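Local atomic coordinates of BIS(5'-nucleosyl)-tetraphosphatase (Diadenosine tetraphosphatase), putative (Plasmodium falciparum, PDB entry 5CFJ), a protein that probably hydrolyses diadenosine tetraphosphate asymmetrically, as a nucleotide-binding member of the Nudix hydrolase family. Residues Lys83-Asn88 against Thr96-Ala101. Sequence-based numbering, arbitrary orientation.
With SO4 (sulfate ion), chain B.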
ATOM      1  N   LYS A  83       3.219   7.545  -6.695  1.00 12.72           N
ATOM      2  CA  LYS A  83       2.190   8.568  -6.781  1.00 13.12           C
ATOM      3  C   LYS A  83       1.948   9.165  -5.417  1.00 11.59           C
ATOM      4  O   LYS A  83       1.893   8.453  -4.411  1.00 12.42           O
ATOM      5  CB  LYS A  83       0.879   8.016  -7.351  1.00 15.48           C
ATOM      6  CG  LYS A  83      -0.144   9.125  -7.670  1.00 20.46           C
ATOM      7  CD  LYS A  83      -1.426   8.626  -8.313  1.00 24.05           C
ATOM      8  CE  LYS A  83      -2.316   9.810  -8.671  1.00 27.41           C
ATOM      9  NZ  LYS A  83      -3.600   9.411  -9.314  1.00 30.51           N
ATOM     10  N   THR A  84       1.771  10.478  -5.399  1.00 11.59           N
ATOM     11  CA  THR A  84       1.436  11.197  -4.187  1.00 12.01           C
ATOM     12  C   THR A  84      -0.048  11.550  -4.217  1.00 12.44           C
ATOM     13  O   THR A  84      -0.549  12.125  -5.181  1.00 14.35           O
ATOM     14  CB  THR A  84       2.299  12.448  -4.045  1.00 13.14           C
ATOM     15  OG1 THR A  84       3.676  12.054  -3.968  1.00 13.48           O
ATOM     16  CG2 THR A  84       1.950  13.198  -2.796  1.00 14.27           C
ATOM     17  N   LEU A  85      -0.745  11.169  -3.158  1.00 12.72           N
ATOM     18  CA  LEU A  85      -2.156  11.469  -2.974  1.00 13.24           C
ATOM     19  C   LEU A  85      -2.298  12.540  -1.925  1.00 13.79           C
ATOM     20  O   LEU A  85      -1.779  12.400  -0.837  1.00 15.25           O
ATOM     21  CB  LEU A  85      -2.922  10.223  -2.527  1.00 13.69           C
ATOM     22  CG  LEU A  85      -2.760   8.958  -3.359  1.00 15.75           C
ATOM     23  CD1 LEU A  85      -3.632   7.844  -2.803  1.00 17.70           C
ATOM     24  CD2 LEU A  85      -3.082   9.223  -4.819  1.00 19.11           C
ATOM     25  N   LYS A  86      -3.015  13.604  -2.244  1.00 15.89           N
ATOM     26  CA  LYS A  86      -3.321  14.622  -1.255  1.00 17.61           C
ATOM     27  C   LYS A  86      -4.810  14.598  -0.970  1.00 18.89           C
ATOM     28  O   LYS A  86      -5.630  14.620  -1.886  1.00 20.10           O
ATOM     29  CB  LYS A  86      -2.887  16.008  -1.719  1.00 18.56           C
ATOM     30  CG  LYS A  86      -3.226  17.053  -0.674  1.00 20.91           C
ATOM     31  CD  LYS A  86      -2.535  18.361  -0.910  1.00 21.16           C
ATOM     32  CE  LYS A  86      -2.733  19.271   0.290  1.00 23.50           C
ATOM     33  NZ  LYS A  86      -2.054  20.572   0.098  1.00 24.42           N
ATOM     34  N   TYR A  87      -5.151  14.553   0.312  1.00 20.90           N
ATOM     35  CA  TYR A  87      -6.536  14.408   0.728  1.00 23.02           C
ATOM     36  C   TYR A  87      -6.716  14.984   2.115  1.00 28.55           C
ATOM     37  O   TYR A  87      -5.752  15.404   2.739  1.00 29.63           O
ATOM     38  CB  TYR A  87      -6.956  12.938   0.692  1.00 22.98           C
ATOM     39  CG  TYR A  87      -6.015  11.983   1.404  1.00 21.47           C
ATOM     40  CD1 TYR A  87      -4.872  11.509   0.774  1.00 20.04           C
ATOM     41  CD2 TYR A  87      -6.280  11.539   2.698  1.00 22.26           C
ATOM     42  CE1 TYR A  87      -4.013  10.629   1.409  1.00 19.49           C
ATOM     43  CE2 TYR A  87      -5.424  10.650   3.344  1.00 21.33           C
ATOM     44  CZ  TYR A  87      -4.289  10.203   2.691  1.00 19.49           C
ATOM     45  OH  TYR A  87      -3.422   9.316   3.298  1.00 19.18           O
ATOM     46  N   ASN A  88      -7.950  15.022   2.599  1.00 33.64           N
ATOM     47  CA  ASN A  88      -8.206  15.605   3.906  1.00 40.51           C
ATOM     48  C   ASN A  88      -8.538  14.569   4.963  1.00 45.30           C
ATOM     49  O   ASN A  88      -9.208  13.575   4.688  1.00 45.83           O
ATOM     50  CB  ASN A  88      -9.330  16.631   3.812  1.00 44.37           C
ATOM     51  CG  ASN A  88      -8.926  17.855   3.023  1.00 48.33           C
ATOM     52  OD1 ASN A  88      -7.803  18.344   3.150  1.00 48.53           O
ATOM     53  ND2 ASN A  88      -9.838  18.358   2.201  1.00 50.79           N
ATOM     54  N   THR A  96       0.131  11.378   1.061  1.00 13.48           N
ATOM     55  CA  THR A  96       0.771  10.079   1.178  1.00 13.27           C
ATOM     56  C   THR A  96       1.396   9.717  -0.155  1.00 11.57           C
ATOM     57  O   THR A  96       0.737   9.797  -1.180  1.00 12.33           O
ATOM     58  CB  THR A  96      -0.212   8.988   1.603  1.00 15.43           C
ATOM     59  OG1 THR A  96      -0.768   9.337   2.876  1.00 17.62           O
ATOM     60  CG2 THR A  96       0.507   7.657   1.714  1.00 17.01           C
ATOM     61  N   THR A  97       2.670   9.344  -0.137  1.00 11.93           N
ATOM     62  CA  THR A  97       3.355   8.910  -1.340  1.00 11.47           C
ATOM     63  C   THR A  97       3.532   7.406  -1.304  1.00 11.92           C
ATOM     64  O   THR A  97       4.057   6.869  -0.329  1.00 12.40           O
ATOM     65  CB  THR A  97       4.710   9.589  -1.476  1.00 12.72           C
ATOM     66  OG1 THR A  97       4.516  11.006  -1.532  1.00 13.25           O
ATOM     67  CG2 THR A  97       5.423   9.146  -2.737  1.00 13.58           C
ATOM     68  N   TYR A  98       3.055   6.735  -2.352  1.00 11.33           N
ATOM     69  CA  TYR A  98       3.196   5.292  -2.489  1.00 10.98           C
ATOM     70  C   TYR A  98       4.199   4.967  -3.581  1.00 10.69           C
ATOM     71  O   TYR A  98       4.169   5.574  -4.655  1.00 12.17           O
ATOM     72  CB  TYR A  98       1.857   4.642  -2.820  1.00 12.31           C
ATOM     73  CG  TYR A  98       0.854   4.706  -1.702  1.00 12.34           C
ATOM     74  CD1 TYR A  98       0.932   3.831  -0.625  1.00 12.60           C
ATOM     75  CD2 TYR A  98      -0.179   5.643  -1.716  1.00 13.88           C
ATOM     76  CE1 TYR A  98       0.005   3.878   0.401  1.00 12.99           C
ATOM     77  CE2 TYR A  98      -1.109   5.693  -0.697  1.00 14.33           C
ATOM     78  CZ  TYR A  98      -1.010   4.816   0.363  1.00 12.83           C
ATOM     79  OH  TYR A  98      -1.932   4.852   1.394  1.00 15.81           O
ATOM     80  N   TYR A  99       5.060   3.993  -3.296  1.00 11.28           N
ATOM     81  CA  TYR A  99       6.066   3.493  -4.232  1.00 11.80           C
ATOM     82  C   TYR A  99       5.681   2.070  -4.583  1.00 11.12           C
ATOM     83  O   TYR A  99       5.515   1.246  -3.693  1.00 11.92           O
ATOM     84  CB  TYR A  99       7.466   3.526  -3.609  1.00 13.03           C
ATOM     85  CG  TYR A  99       7.853   4.879  -3.044  1.00 13.15           C
ATOM     86  CD1 TYR A  99       7.540   5.216  -1.735  1.00 13.54           C
ATOM     87  CD2 TYR A  99       8.510   5.823  -3.822  1.00 14.97           C
ATOM     88  CE1 TYR A  99       7.880   6.444  -1.206  1.00 14.54           C
ATOM     89  CE2 TYR A  99       8.856   7.065  -3.298  1.00 14.90           C
ATOM     90  CZ  TYR A  99       8.527   7.362  -1.994  1.00 14.85           C
ATOM     91  OH  TYR A  99       8.853   8.577  -1.456  1.00 18.08           O
ATOM     92  N   LEU A 100       5.526   1.776  -5.865  1.00 11.12           N
ATOM     93  CA  LEU A 100       5.111   0.444  -6.294  1.00 10.72           C
ATOM     94  C   LEU A 100       6.230  -0.576  -6.150  1.00 11.10           C
ATOM     95  O   LEU A 100       7.378  -0.298  -6.496  1.00 12.68           O
ATOM     96  CB  LEU A 100       4.647   0.493  -7.746  1.00 12.17           C
ATOM     97  CG  LEU A 100       4.063  -0.776  -8.379  1.00 12.62           C
ATOM     98  CD1 LEU A 100       2.764  -1.205  -7.706  1.00 14.00           C
ATOM     99  CD2 LEU A 100       3.845  -0.575  -9.867  1.00 13.91           C
ATOM    100  N   ALA A 101       5.899  -1.761  -5.656  1.00 11.00           N
ATOM    101  CA  ALA A 101       6.864  -2.855  -5.598  1.00 11.86           C
ATOM    102  C   ALA A 101       6.159  -4.167  -5.878  1.00 11.94           C
ATOM    103  O   ALA A 101       4.992  -4.325  -5.522  1.00 12.73           O
ATOM    104  CB  ALA A 101       7.549  -2.902  -4.243  1.00 13.71           C
TER
HETATM  105  S   SO4 B 201      -5.123   7.622   6.130  1.00 28.47           S
HETATM  106  O1  SO4 B 201      -4.851   6.257   6.568  1.00 26.24           O
HETATM  107  O2  SO4 B 201      -3.946   8.228   5.519  1.00 27.47           O
HETATM  108  O3  SO4 B 201      -6.223   7.604   5.170  1.00 30.68           O
HETATM  109  O4  SO4 B 201      -5.533   8.416   7.287  1.00 32.52           O
HETATM  110  O   HOH W   1      -3.682   6.935   1.336  1.00 23.94           O
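K83 and L85 pair with Y98 and T96, respectively, as antiparallel hydrogen-bonded partners in the beta hairpin of strands 76-89 and 92-103; the L85 N to T96 O bond, 2.8 Å long, is nearly straight at 174°. Between these pairs T84 and T97 make a non-hydrogen-bonded pair, flanked by CA-H...O contacts from T97 CA to K83 O and from T84 CA to T96 O. Strand 6-16 takes the far side of T97 and Y99, so the hairpin extends the central sheet.

The two faces differ in chemistry. On one, the hydroxyls of T84 and T97 bridge the strands, OG1 to OG1 at 2.8 Å. Both hydroxyls stand anti to their own carbonyl carbons (chi1 near -60°), which turns them toward each other. On the other face L85 CD1 meets the edge of the Y98 ring at CE2, 3.9 Å away, while T96 CG2 lies over one face of that ring toward its rim. Helix 134-147 packs on this side against L85 and Y98, and K83 NZ reaches E142 in a salt bridge.

Polar contacts gather at Y87 OH. It accepts a 2.7 Å bond from T96 OG1, receives another from a water also bonded to Y98 OH, and donates to sulfate O2 in the plane of its ring at 2.5 Å. H43, K48 and K94 bind the same sulfate, probably acquired from the crystallisation liquor. With two donors directed at its oxygen, the Y87 phenol is oriented to offer its proton to an anion, consistent with a pocket suited to a phosphate group.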